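Local structure of type III restriction-modification enzyme EcoP15I Res subunit (Escherichia coli, 4ZCF) at residues C[93-96]-C[97-101]; C[236-239]-C[240-243]; C[249-253]-C[254-258]; C[690-693]-C[694-698]. The protein cuts DNA as the ATP-dependent restriction subunit of a type III enzyme that recognises two inversely oriented CAGCAG sites, acting only together with the Mod subunit. All coordinates share one frame; numbering follows the deposited sequence.

Interaction 1. Residues C[93-96]-C[97-101]; sequences TYIK and TIFDL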
loop_
_atom_site.group_PDB
_atom_site.type_symbol
_atom_site.label_atom_id
_atom_site.label_comp_id
_atom_site.label_asym_id
_atom_site.label_seq_id
_atom_site.Cartn_x
_atom_site.Cartn_y
_atom_site.Cartn_z
ATOM N N THR C 93 13.341 26.465 -14.700
ATOM C CA THR C 93 12.830 27.816 -14.465
ATOM C C THR C 93 11.524 27.816 -13.659
ATOM O O THR C 93 11.444 28.526 -12.661
ATOM C CB THR C 93 12.763 28.611 -15.781
ATOM O OG1 THR C 93 14.084 28.753 -16.325
ATOM C CG2 THR C 93 12.127 29.980 -15.605
ATOM N N TYR C 94 10.519 27.019 -14.069
ATOM C CA TYR C 94 9.275 26.947 -13.322
ATOM C C TYR C 94 9.435 26.334 -11.933
ATOM O O TYR C 94 8.744 26.736 -10.998
ATOM C CB TYR C 94 8.090 26.403 -14.142
ATOM C CG TYR C 94 7.990 24.924 -14.451
ATOM C CD1 TYR C 94 7.844 23.984 -13.426
ATOM C CD2 TYR C 94 7.788 24.484 -15.753
ATOM C CE1 TYR C 94 7.642 22.633 -13.703
ATOM C CE2 TYR C 94 7.583 23.136 -16.042
ATOM C CZ TYR C 94 7.520 22.212 -15.015
ATOM O OH TYR C 94 7.311 20.888 -15.321
ATOM N N ILE C 95 10.389 25.405 -11.789
ATOM C CA ILE C 95 10.680 24.797 -10.494
ATOM C C ILE C 95 11.353 25.836 -9.601
ATOM O O ILE C 95 10.929 26.015 -8.459
ATOM C CB ILE C 95 11.458 23.463 -10.612
ATOM C CG1 ILE C 95 10.558 22.375 -11.255
ATOM C CG2 ILE C 95 11.936 23.014 -9.244
ATOM C CD1 ILE C 95 11.296 21.205 -11.926
ATOM N N LYS C 96 12.356 26.560 -10.137
ATOM C CA LYS C 96 13.031 27.615 -9.379
ATOM C C LYS C 96 12.049 28.714 -8.954
ATOM O O LYS C 96 12.168 29.219 -7.847
ATOM C CB LYS C 96 14.241 28.193 -10.131
ATOM C CG LYS C 96 15.193 28.908 -9.181
ATOM C CD LYS C 96 16.452 29.437 -9.862
ATOM C CE LYS C 96 16.940 30.708 -9.201
ATOM N NZ LYS C 96 17.123 30.557 -7.727
ATOM N N THR C 97 11.045 29.022 -9.793
ATOM C CA THR C 97 10.002 29.998 -9.477
ATOM C C THR C 97 9.123 29.500 -8.303
ATOM O O THR C 97 8.789 30.293 -7.427
ATOM C CB THR C 97 9.198 30.367 -10.726
ATOM O OG1 THR C 97 10.068 30.543 -11.836
ATOM C CG2 THR C 97 8.394 31.624 -10.537
ATOM N N ILE C 98 8.788 28.186 -8.269
ATOM C CA ILE C 98 8.016 27.543 -7.199
ATOM C C ILE C 98 8.700 27.776 -5.832
ATOM O O ILE C 98 8.023 28.053 -4.833
ATOM C CB ILE C 98 7.828 26.040 -7.535
ATOM C CG1 ILE C 98 6.588 25.837 -8.400
ATOM C CG2 ILE C 98 7.807 25.138 -6.274
ATOM C CD1 ILE C 98 6.627 24.593 -9.253
ATOM N N PHE C 99 10.051 27.682 -5.819
ATOM C CA PHE C 99 10.906 27.907 -4.650
ATOM C C PHE C 99 10.948 29.357 -4.284
ATOM O O PHE C 99 10.974 29.663 -3.094
ATOM C CB PHE C 99 12.320 27.382 -4.880
ATOM C CG PHE C 99 12.444 25.895 -4.688
ATOM C CD1 PHE C 99 12.692 25.360 -3.430
ATOM C CD2 PHE C 99 12.297 25.025 -5.761
ATOM C CE1 PHE C 99 12.785 23.976 -3.250
ATOM C CE2 PHE C 99 12.394 23.644 -5.580
ATOM C CZ PHE C 99 12.636 23.129 -4.325
ATOM N N ASP C 100 10.903 30.261 -5.296
ATOM C CA ASP C 100 10.877 31.718 -5.079
ATOM C C ASP C 100 9.525 32.225 -4.561
ATOM O O ASP C 100 9.504 33.051 -3.641
ATOM C CB ASP C 100 11.410 32.498 -6.288
ATOM C CG ASP C 100 12.916 32.708 -6.268
ATOM O OD1 ASP C 100 13.551 32.397 -5.238
ATOM O OD2 ASP C 100 13.449 33.238 -7.251
ATOM N N LEU C 101 8.403 31.675 -5.065
ATOM C CA LEU C 101 7.065 32.026 -4.561
ATOM C C LEU C 101 6.898 31.496 -3.127
ATOM O O LEU C 101 6.190 32.096 -2.312
ATOM C CB LEU C 101 5.943 31.519 -5.484
ATOM C CG LEU C 101 5.825 32.233 -6.835
ATOM C CD1 LEU C 101 5.156 31.333 -7.857
ATOM C CD2 LEU C 101 5.079 33.578 -6.695
#

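Interaction 2. Residues C[236-239]-C[240-243]; sequences KTWE and NIEK. With nucleotides of chain D.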
loop_
_atom_site.group_PDB
_atom_site.type_symbol
_atom_site.label_atom_id
_atom_site.label_comp_id
_atom_site.label_asym_id
_atom_site.label_seq_id
_atom_site.Cartn_x
_atom_site.Cartn_y
_atom_site.Cartn_z
ATOM N N LYS C 236 -12.379 21.081 -23.218
ATOM C CA LYS C 236 -12.615 20.309 -21.997
ATOM C C LYS C 236 -11.515 20.374 -20.950
ATOM O O LYS C 236 -11.812 20.779 -19.820
ATOM C CB LYS C 236 -12.990 18.848 -22.323
ATOM C CG LYS C 236 -13.389 18.009 -21.107
ATOM C CD LYS C 236 -14.898 17.983 -20.843
ATOM C CE LYS C 236 -15.241 17.497 -19.452
ATOM N NZ LYS C 236 -14.835 16.079 -19.218
ATOM N N THR C 237 -10.270 19.962 -21.294
ATOM C CA THR C 237 -9.143 19.956 -20.350
ATOM C C THR C 237 -9.026 21.282 -19.595
ATOM O O THR C 237 -8.986 21.278 -18.355
ATOM C CB THR C 237 -7.810 19.543 -21.019
ATOM O OG1 THR C 237 -8.002 18.404 -21.864
ATOM C CG2 THR C 237 -6.718 19.239 -19.997
ATOM N N TRP C 238 -9.008 22.416 -20.348
ATOM C CA TRP C 238 -8.916 23.750 -19.755
ATOM C C TRP C 238 -10.098 24.073 -18.845
ATOM O O TRP C 238 -9.884 24.653 -17.778
ATOM C CB TRP C 238 -8.702 24.851 -20.806
ATOM C CG TRP C 238 -8.437 26.178 -20.160
ATOM C CD1 TRP C 238 -9.361 27.131 -19.852
ATOM C CD2 TRP C 238 -7.209 26.603 -19.558
ATOM N NE1 TRP C 238 -8.777 28.144 -19.132
ATOM C CE2 TRP C 238 -7.451 27.853 -18.949
ATOM C CE3 TRP C 238 -5.910 26.067 -19.508
ATOM C CZ2 TRP C 238 -6.446 28.579 -18.304
ATOM C CZ3 TRP C 238 -4.912 26.792 -18.871
ATOM C CH2 TRP C 238 -5.184 28.032 -18.278
ATOM N N GLU C 239 -11.331 23.698 -19.252
ATOM C CA GLU C 239 -12.533 23.971 -18.452
ATOM C C GLU C 239 -12.505 23.258 -17.109
ATOM O O GLU C 239 -12.980 23.822 -16.124
ATOM C CB GLU C 239 -13.841 23.726 -19.229
ATOM C CG GLU C 239 -14.069 24.647 -20.426
ATOM C CD GLU C 239 -14.217 26.138 -20.174
ATOM O OE1 GLU C 239 -15.254 26.549 -19.606
ATOM O OE2 GLU C 239 -13.323 26.904 -20.604
ATOM N N ASN C 240 -11.875 22.058 -17.056
ATOM C CA ASN C 240 -11.698 21.270 -15.833
ATOM C C ASN C 240 -10.696 21.903 -14.880
ATOM O O ASN C 240 -10.888 21.796 -13.666
ATOM C CB ASN C 240 -11.283 19.837 -16.144
ATOM C CG ASN C 240 -12.371 18.957 -16.686
ATOM O OD1 ASN C 240 -13.561 19.138 -16.415
ATOM N ND2 ASN C 240 -11.967 17.941 -17.423
ATOM N N ILE C 241 -9.604 22.513 -15.425
ATOM C CA ILE C 241 -8.550 23.238 -14.682
ATOM C C ILE C 241 -9.190 24.479 -14.047
ATOM O O ILE C 241 -8.905 24.777 -12.880
ATOM C CB ILE C 241 -7.315 23.582 -15.579
ATOM C CG1 ILE C 241 -6.599 22.297 -16.075
ATOM C CG2 ILE C 241 -6.319 24.548 -14.871
ATOM C CD1 ILE C 241 -5.703 22.461 -17.303
ATOM N N GLU C 242 -10.117 25.152 -14.782
ATOM C CA GLU C 242 -10.884 26.312 -14.265
ATOM C C GLU C 242 -11.665 25.974 -12.974
ATOM O O GLU C 242 -11.807 26.838 -12.116
ATOM C CB GLU C 242 -11.844 26.894 -15.318
ATOM C CG GLU C 242 -11.177 27.770 -16.365
ATOM C CD GLU C 242 -12.003 28.194 -17.573
ATOM O OE1 GLU C 242 -13.249 28.053 -17.550
ATOM O OE2 GLU C 242 -11.396 28.711 -18.538
ATOM N N LYS C 243 -12.121 24.712 -12.825
ATOM C CA LYS C 243 -12.861 24.225 -11.658
ATOM C C LYS C 243 -12.083 24.344 -10.336
ATOM O O LYS C 243 -12.708 24.313 -9.274
ATOM C CB LYS C 243 -13.275 22.759 -11.857
ATOM C CG LYS C 243 -14.492 22.509 -12.728
ATOM C CD LYS C 243 -14.643 21.001 -12.967
ATOM C CE LYS C 243 -15.859 20.663 -13.781
ATOM N NZ LYS C 243 -15.734 19.325 -14.419
ATOM P P DT D 20 -9.228 18.926 -25.204
ATOM O OP1 DT D 20 -8.877 19.919 -24.169
ATOM O OP2 DT D 20 -10.392 19.188 -26.080
ATOM O "O5'" DT D 20 -7.954 18.670 -26.133
ATOM C "C5'" DT D 20 -6.676 18.526 -25.538
ATOM C "C4'" DT D 20 -5.650 18.151 -26.588
ATOM O "O4'" DT D 20 -6.061 16.916 -27.228
ATOM C "C3'" DT D 20 -5.456 19.187 -27.689
ATOM O "O3'" DT D 20 -4.083 19.492 -27.815
ATOM C "C2'" DT D 20 -6.002 18.544 -28.956
ATOM C "C1'" DT D 20 -5.977 17.052 -28.635
ATOM N N1 DT D 20 -7.046 16.230 -29.326
ATOM C C2 DT D 20 -6.669 15.261 -30.245
ATOM O O2 DT D 20 -5.507 15.003 -30.537
ATOM N N3 DT D 20 -7.724 14.583 -30.820
ATOM C C4 DT D 20 -9.083 14.787 -30.600
ATOM O O4 DT D 20 -9.887 14.096 -31.232
ATOM C C5 DT D 20 -9.402 15.822 -29.628
ATOM C C7 DT D 20 -10.817 16.155 -29.253
ATOM C C6 DT D 20 -8.385 16.480 -29.059
ATOM P P DA D 19 -14.202 14.961 -24.178
ATOM O OP1 DA D 19 -14.650 15.137 -22.760
ATOM O OP2 DA D 19 -15.065 15.450 -25.285
ATOM O "O5'" DA D 19 -12.760 15.629 -24.420
ATOM C "C5'" DA D 19 -11.755 15.579 -23.438
ATOM C "C4'" DA D 19 -10.406 15.344 -24.067
ATOM O "O4'" DA D 19 -10.352 14.047 -24.689
ATOM C "C3'" DA D 19 -9.924 16.305 -25.137
ATOM O "O3'" DA D 19 -9.473 17.510 -24.483
ATOM C "C2'" DA D 19 -8.760 15.477 -25.682
ATOM C "C1'" DA D 19 -9.194 14.024 -25.489
ATOM N N9 DA D 19 -9.495 13.281 -26.715
ATOM C C8 DA D 19 -10.737 13.020 -27.246
ATOM N N7 DA D 19 -10.710 12.275 -28.329
ATOM C C5 DA D 19 -9.359 12.065 -28.552
ATOM C C6 DA D 19 -8.652 11.354 -29.548
ATOM N N6 DA D 19 -9.278 10.711 -30.527
ATOM N N1 DA D 19 -7.292 11.312 -29.502
ATOM C C2 DA D 19 -6.661 11.940 -28.494
ATOM N N3 DA D 19 -7.221 12.657 -27.494
ATOM C C4 DA D 19 -8.585 12.676 -27.572
#

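Interaction 3. Residues C[249-253]-C[254-258]; sequences IIRYG and ATFSE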
loop_
_atom_site.group_PDB
_atom_site.type_symbol
_atom_site.label_atom_id
_atom_site.label_comp_id
_atom_site.label_asym_id
_atom_site.label_seq_id
_atom_site.Cartn_x
_atom_site.Cartn_y
_atom_site.Cartn_z
ATOM N N ILE C 249 -2.277 31.270 -12.527
ATOM C CA ILE C 249 -1.841 30.235 -13.466
ATOM C C ILE C 249 -0.616 30.709 -14.274
ATOM O O ILE C 249 -0.714 31.692 -15.010
ATOM C CB ILE C 249 -3.017 29.744 -14.371
ATOM C CG1 ILE C 249 -4.170 29.115 -13.541
ATOM C CG2 ILE C 249 -2.535 28.780 -15.444
ATOM C CD1 ILE C 249 -5.526 29.409 -14.066
ATOM N N ILE C 250 0.525 29.994 -14.156
ATOM C CA ILE C 250 1.740 30.340 -14.898
ATOM C C ILE C 250 1.979 29.320 -16.022
ATOM O O ILE C 250 2.280 28.166 -15.724
ATOM C CB ILE C 250 2.999 30.609 -14.009
ATOM C CG1 ILE C 250 2.663 31.300 -12.659
ATOM C CG2 ILE C 250 3.985 31.473 -14.798
ATOM C CD1 ILE C 250 2.332 30.412 -11.476
ATOM N N ARG C 251 1.808 29.744 -17.308
ATOM C CA ARG C 251 1.934 28.878 -18.501
ATOM C C ARG C 251 3.327 28.948 -19.101
ATOM O O ARG C 251 3.865 30.044 -19.281
ATOM C CB ARG C 251 0.878 29.195 -19.570
ATOM C CG ARG C 251 -0.568 29.304 -19.068
ATOM C CD ARG C 251 -1.569 29.474 -20.215
ATOM N NE ARG C 251 -1.358 30.713 -20.975
ATOM C CZ ARG C 251 -2.000 31.045 -22.094
ATOM N NH1 ARG C 251 -2.930 30.242 -22.601
ATOM N NH2 ARG C 251 -1.719 32.186 -22.714
ATOM N N TYR C 252 3.912 27.783 -19.421
ATOM C CA TYR C 252 5.286 27.696 -19.924
ATOM C C TYR C 252 5.365 26.911 -21.181
ATOM O O TYR C 252 4.935 25.752 -21.220
ATOM C CB TYR C 252 6.207 27.036 -18.880
ATOM C CG TYR C 252 6.399 27.863 -17.630
ATOM C CD1 TYR C 252 5.468 27.819 -16.594
ATOM C CD2 TYR C 252 7.546 28.633 -17.449
ATOM C CE1 TYR C 252 5.661 28.542 -15.422
ATOM C CE2 TYR C 252 7.741 29.373 -16.284
ATOM C CZ TYR C 252 6.784 29.341 -15.283
ATOM O OH TYR C 252 6.946 30.077 -14.143
ATOM N N GLY C 253 5.970 27.510 -22.192
ATOM C CA GLY C 253 6.132 26.830 -23.461
ATOM C C GLY C 253 6.749 27.668 -24.545
ATOM O O GLY C 253 7.119 28.822 -24.328
ATOM N N ALA C 254 6.851 27.064 -25.723
ATOM C CA ALA C 254 7.405 27.665 -26.921
ATOM C C ALA C 254 6.276 28.026 -27.909
ATOM O O ALA C 254 6.512 28.786 -28.858
ATOM C CB ALA C 254 8.373 26.690 -27.554
ATOM N N THR C 255 5.049 27.484 -27.675
ATOM C CA THR C 255 3.877 27.703 -28.528
ATOM C C THR C 255 2.645 28.219 -27.770
ATOM O O THR C 255 2.162 27.576 -26.833
ATOM C CB THR C 255 3.563 26.460 -29.385
ATOM O OG1 THR C 255 4.772 25.964 -29.952
ATOM C CG2 THR C 255 2.548 26.746 -30.488
ATOM N N PHE C 256 2.140 29.377 -28.216
ATOM C CA PHE C 256 0.951 30.045 -27.712
ATOM C C PHE C 256 0.087 30.302 -28.961
ATOM O O PHE C 256 0.129 31.371 -29.587
ATOM C CB PHE C 256 1.314 31.328 -26.935
ATOM C CG PHE C 256 1.900 31.105 -25.555
ATOM C CD1 PHE C 256 3.235 30.751 -25.395
ATOM C CD2 PHE C 256 1.132 31.295 -24.415
ATOM C CE1 PHE C 256 3.773 30.541 -24.126
ATOM C CE2 PHE C 256 1.673 31.091 -23.149
ATOM C CZ PHE C 256 2.992 30.734 -23.014
ATOM N N SER C 257 -0.622 29.235 -29.370
ATOM C CA SER C 257 -1.506 29.150 -30.536
ATOM C C SER C 257 -2.848 29.900 -30.332
ATOM O O SER C 257 -3.655 29.998 -31.269
ATOM C CB SER C 257 -1.757 27.681 -30.875
ATOM O OG SER C 257 -2.314 26.994 -29.763
ATOM N N GLU C 258 -3.088 30.411 -29.107
ATOM C CA GLU C 258 -4.305 31.143 -28.752
ATOM C C GLU C 258 -3.940 32.506 -28.172
ATOM O O GLU C 258 -4.753 33.153 -27.508
ATOM C CB GLU C 258 -5.161 30.326 -27.766
ATOM C CG GLU C 258 -5.725 29.039 -28.354
ATOM C CD GLU C 258 -6.928 28.479 -27.626
ATOM O OE1 GLU C 258 -7.030 28.693 -26.397
ATOM O OE2 GLU C 258 -7.775 27.830 -28.285
#

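Interaction 4. Residues C[690-693]-C[694-698]; sequences EFLS and IFKSF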
loop_
_atom_site.group_PDB
_atom_site.type_symbol
_atom_site.label_atom_id
_atom_site.label_comp_id
_atom_site.label_asym_id
_atom_site.label_seq_id
_atom_site.Cartn_x
_atom_site.Cartn_y
_atom_site.Cartn_z
ATOM N N GLU C 690 38.698 44.178 12.036
ATOM C CA GLU C 690 39.102 45.089 10.961
ATOM C C GLU C 690 38.100 45.014 9.789
ATOM O O GLU C 690 37.722 46.062 9.257
ATOM C CB GLU C 690 40.538 44.787 10.501
ATOM C CG GLU C 690 41.146 45.849 9.595
ATOM C CD GLU C 690 42.425 45.428 8.897
ATOM O OE1 GLU C 690 43.419 45.125 9.598
ATOM O OE2 GLU C 690 42.434 45.412 7.646
ATOM N N PHE C 691 37.660 43.780 9.406
ATOM C CA PHE C 691 36.668 43.558 8.338
ATOM C C PHE C 691 35.307 44.171 8.707
ATOM O O PHE C 691 34.631 44.738 7.842
ATOM C CB PHE C 691 36.496 42.050 8.026
ATOM C CG PHE C 691 35.684 41.787 6.775
ATOM C CD1 PHE C 691 34.297 41.700 6.829
ATOM C CD2 PHE C 691 36.305 41.669 5.536
ATOM C CE1 PHE C 691 33.546 41.511 5.666
ATOM C CE2 PHE C 691 35.553 41.468 4.375
ATOM C CZ PHE C 691 34.179 41.388 4.450
ATOM N N LEU C 692 34.907 44.011 9.985
ATOM C CA LEU C 692 33.653 44.482 10.573
ATOM C C LEU C 692 33.444 45.974 10.286
ATOM O O LEU C 692 32.356 46.371 9.864
ATOM C CB LEU C 692 33.684 44.212 12.096
ATOM C CG LEU C 692 32.337 44.115 12.812
ATOM C CD1 LEU C 692 32.264 42.880 13.653
ATOM C CD2 LEU C 692 32.105 45.312 13.686
ATOM N N SER C 693 34.516 46.781 10.468
ATOM C CA SER C 693 34.527 48.225 10.240
ATOM C C SER C 693 34.375 48.611 8.765
ATOM O O SER C 693 33.810 49.662 8.478
ATOM C CB SER C 693 35.773 48.859 10.854
ATOM O OG SER C 693 36.963 48.416 10.225
ATOM N N ILE C 694 34.854 47.759 7.836
ATOM C CA ILE C 694 34.757 47.991 6.387
ATOM C C ILE C 694 33.302 47.798 5.916
ATOM O O ILE C 694 32.788 48.623 5.151
ATOM C CB ILE C 694 35.796 47.133 5.613
ATOM C CG1 ILE C 694 37.237 47.505 6.044
ATOM C CG2 ILE C 694 35.619 47.253 4.088
ATOM C CD1 ILE C 694 38.293 46.388 5.913
ATOM N N PHE C 695 32.631 46.735 6.414
ATOM C CA PHE C 695 31.224 46.458 6.093
ATOM C C PHE C 695 30.264 47.481 6.777
ATOM O O PHE C 695 29.187 47.768 6.240
ATOM C CB PHE C 695 30.847 44.983 6.399
ATOM C CG PHE C 695 29.414 44.636 6.063
ATOM C CD1 PHE C 695 29.005 44.492 4.741
ATOM C CD2 PHE C 695 28.457 44.515 7.064
ATOM C CE1 PHE C 695 27.665 44.235 4.429
ATOM C CE2 PHE C 695 27.117 44.262 6.750
ATOM C CZ PHE C 695 26.730 44.123 5.436
ATOM N N LYS C 696 30.674 48.032 7.944
ATOM C CA LYS C 696 29.929 49.042 8.713
ATOM C C LYS C 696 29.894 50.379 7.944
ATOM O O LYS C 696 28.834 51.000 7.859
ATOM C CB LYS C 696 30.553 49.225 10.116
ATOM C CG LYS C 696 29.843 50.249 11.015
ATOM C CD LYS C 696 29.656 49.766 12.456
ATOM C CE LYS C 696 30.883 49.898 13.329
ATOM N NZ LYS C 696 30.642 49.362 14.696
ATOM N N SER C 697 31.049 50.802 7.380
ATOM C CA SER C 697 31.203 52.031 6.594
ATOM C C SER C 697 30.262 52.021 5.390
ATOM O O SER C 697 29.524 52.991 5.197
ATOM C CB SER C 697 32.653 52.204 6.148
ATOM O OG SER C 697 33.503 52.346 7.274
ATOM N N PHE C 698 30.259 50.903 4.617
ATOM C CA PHE C 698 29.388 50.691 3.460
ATOM C C PHE C 698 27.906 50.735 3.896
ATOM O O PHE C 698 27.068 51.304 3.190
ATOM C CB PHE C 698 29.715 49.345 2.764
ATOM C CG PHE C 698 28.513 48.632 2.184
ATOM C CD1 PHE C 698 27.966 49.030 0.967
ATOM C CD2 PHE C 698 27.893 47.597 2.880
ATOM C CE1 PHE C 698 26.811 48.420 0.470
ATOM C CE2 PHE C 698 26.752 46.970 2.367
ATOM C CZ PHE C 698 26.230 47.374 1.159
#

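Interaction 1. Residues C[93-96]-C[97-101]
Thr97 grips the carbonyl of Thr93 twice. Its OG1 donates to Thr93 O at 2.6 Å, and its backbone N reaches the same Thr93 O at 2.9 Å, the two donors arriving from opposite faces of the carbonyl plane. The hydroxyl is put there by a chi1 of -42°, which holds OG1 beside the residue's own N. With a valine here Thr93 O would probably keep Thr97 N alone as donor from the next turn, and the second tie would be lost. One residue on, Ile98 N donates to Tyr94 O at 3.1 Å, and Phe99 N to Ile95 O at 3.2 Å. Ile95 CG2 meets the rim of the Phe99 ring in its plane, 3.7 Å from Phe99 CE2, the two side chains lying alongside and pointing the same way. This is helix 90-105, the helix that starts within the P-loop (Walker A motif) of the helicase domain. Tyr94 turns back to the nucleotide site, its OH hydrogen-bonded to AMP-binding Asp226. On another side Lys96 NZ stands 4.6 Å from Asp100 OD2, too far for a salt bridge; Lys96 NZ and Asp100 OD1 are instead joined through the hydroxyl of Tyr140. Further out, Phe136 stacks on the ring of Phe99, Phe126 and Leu127 of helix 117-128 pack on Ile95, and Val21 of helix 12-22 touches Thr97.

Interaction 2. Residues C[236-239]-C[240-243]
Asn240 sits one turn after Lys236 on helix 236-242, the helical link of a beta-alpha-beta unit between strands 222-226 and 248-253 of the motor domain's parallel sheet. Its backbone N donates to Lys236 O at 3.0 Å. The amide crosses the end of the Lys236 chain, with Lys236 CE 3.8 Å from Asn240 OD1. That same oxygen accepts from Lys243 NZ, whose extended chain runs back along the helix, while ND2 makes a weak hydrogen bond to Asn192. The amide thus has a partner at each end, the one at ND2 being weak.

Glu239 and Glu242 lie side by side on an exposed flank, pointing the same way. Their carboxylates, turned 77° to each other, are like charges close together. The Glu242 carboxylate also stands almost upright to the indole of Trp238, the planes being 87° apart, with its OE2 at the ring edge. Trp238 itself has CG anti to the backbone N (chi1 -173°), which sends the indole to the buried side, where Ile225 and Phe231 touch it.

The first turn of the helix faces DNA. Lys236 lays its CD 3.4 Å from OP1 of DA19 of chain D. Thr237, whose hydroxyl also bonds to Asn192, holds the next phosphate with two donors: its N reaches OP1 of DT20 of chain D at 3.2 Å, and its OG1 reaches that same oxygen at 2.9 Å.

Interaction 3. Residues C[249-253]-C[254-258]
Arg251 and Phe256 make the main van der Waals contact, their side chains meeting aslant as the chain folds back after the strand. The rim of the phenyl ring is set over one face of the guanidinium, with Phe256 CD2 3.4 Å from Arg251 NH2 and Phe256 CE2 3.7 Å from Arg251 NE. The planes stand 74° apart and the guanidinium meets the ring at its edge, so this is not the face-on geometry of a cation-pi pair. A bend at chi3 (-63°) in Arg251 turns the guanidinium so that its flat side meets the ring.

The ring edge also approaches backbone oxygens. Gly253 O lies near the ring plane, 3.8 Å from Phe256 CE1, and Arg251 O lies in it, 3.9 Å from Phe256 CZ. Phe256 thus fills the inside of the bend between strand and loop.

Strand 248-253 lies between strands 222-226 and 79-84 in the central parallel sheet. The Gly253-Ala254-Thr255 sequence at its end is consistent with motif III of superfamily 2 helicases, close to the AMP site. Gly253 is almost fully extended, a conformation suited to a residue without a side chain.

The charged contacts reach outside the bend. Arg251 NE forms a salt bridge with Asp81 that, helped by a weak hydrogen bond from NH2 to Gly259 O, holds the guanidinium with its face against the ring edge; Tyr260 meets the phenyl ring as well. An alanine in place of Phe256 would leave that guanidinium face and the Gly253 carbonyl without their aromatic neighbour, and the loop would probably be freer to shift from the strand.

Interaction 4. Residues C[690-693]-C[694-698]
Ser697 is bound twice to Ser693 O, one helical turn earlier. Its hydroxyl OG donates to Ser693 O at 3.0 Å, tilted a little from the carbonyl plane, whereas its backbone N, 3.2 Å from Ser693 O, stands farther above that plane. Ser693 in turn sends its own hydroxyl back along the helix: OG lies between the backbone N and the carbonyl carbon (chi1 65°), from where it donates to Glu690 O at 2.7 Å. The two serines therefore place hydroxyls against carbonyls on one side of the helix, so that each hydroxyl is satisfied by a carbonyl of the preceding turn. The backbone ladder is completed by Phe695 N, 3.2 Å from Phe691 O, and by Lys696 N, 3.0 Å from Leu692 O; Ile694 N adds a weak bond to Phe691 O. Lys696 leads its amine away from the turn to a salt bridge with Asp769.

Helix 688-701 is amphipathic and packs with helices 760-769 and 782-798 in a helical region distant from both the nucleotide and the DNA. Its apolar side carries Phe691 and Phe695, which lean loosely on each other, Phe691 CE1 being 4.5 Å from Phe695 CB. With CG anti to the backbone N (chi1 -179°), the Phe695 ring is carried away from the preceding turn to meet Phe792 edge-to-face. Between the two sides Ile694 lays CD1 3.4 Å from Glu690 O and packs on Ile685. Leu692 rests on Thr762 and Val766 of helix 760-769, Phe698 on Phe792, and Phe691 touches Met621 of a neighbouring subunit.

Interactions 1, 2 and 3 lie on or against one parallel sheet of the motor domain, two on helices that flank it and one at the end of a strand; interaction 4 lies in a separate helical region, its centre 34 Å or more from the others. Interaction 1 is the buried one, and joins interaction 3 where Tyr94 packs on Tyr252. Interactions 2 and 3 touch through Trp238 and Ile249, yet differ in chemistry: a partly buried helix whose first turn binds a DNA phosphate and whose outer flank is charged, against a strand end and loop held by an aromatic rim on a guanidinium. Interactions 1 and 4 share a helix hydroxyl doubling a backbone bond, in the core and at a partly exposed surface respectively.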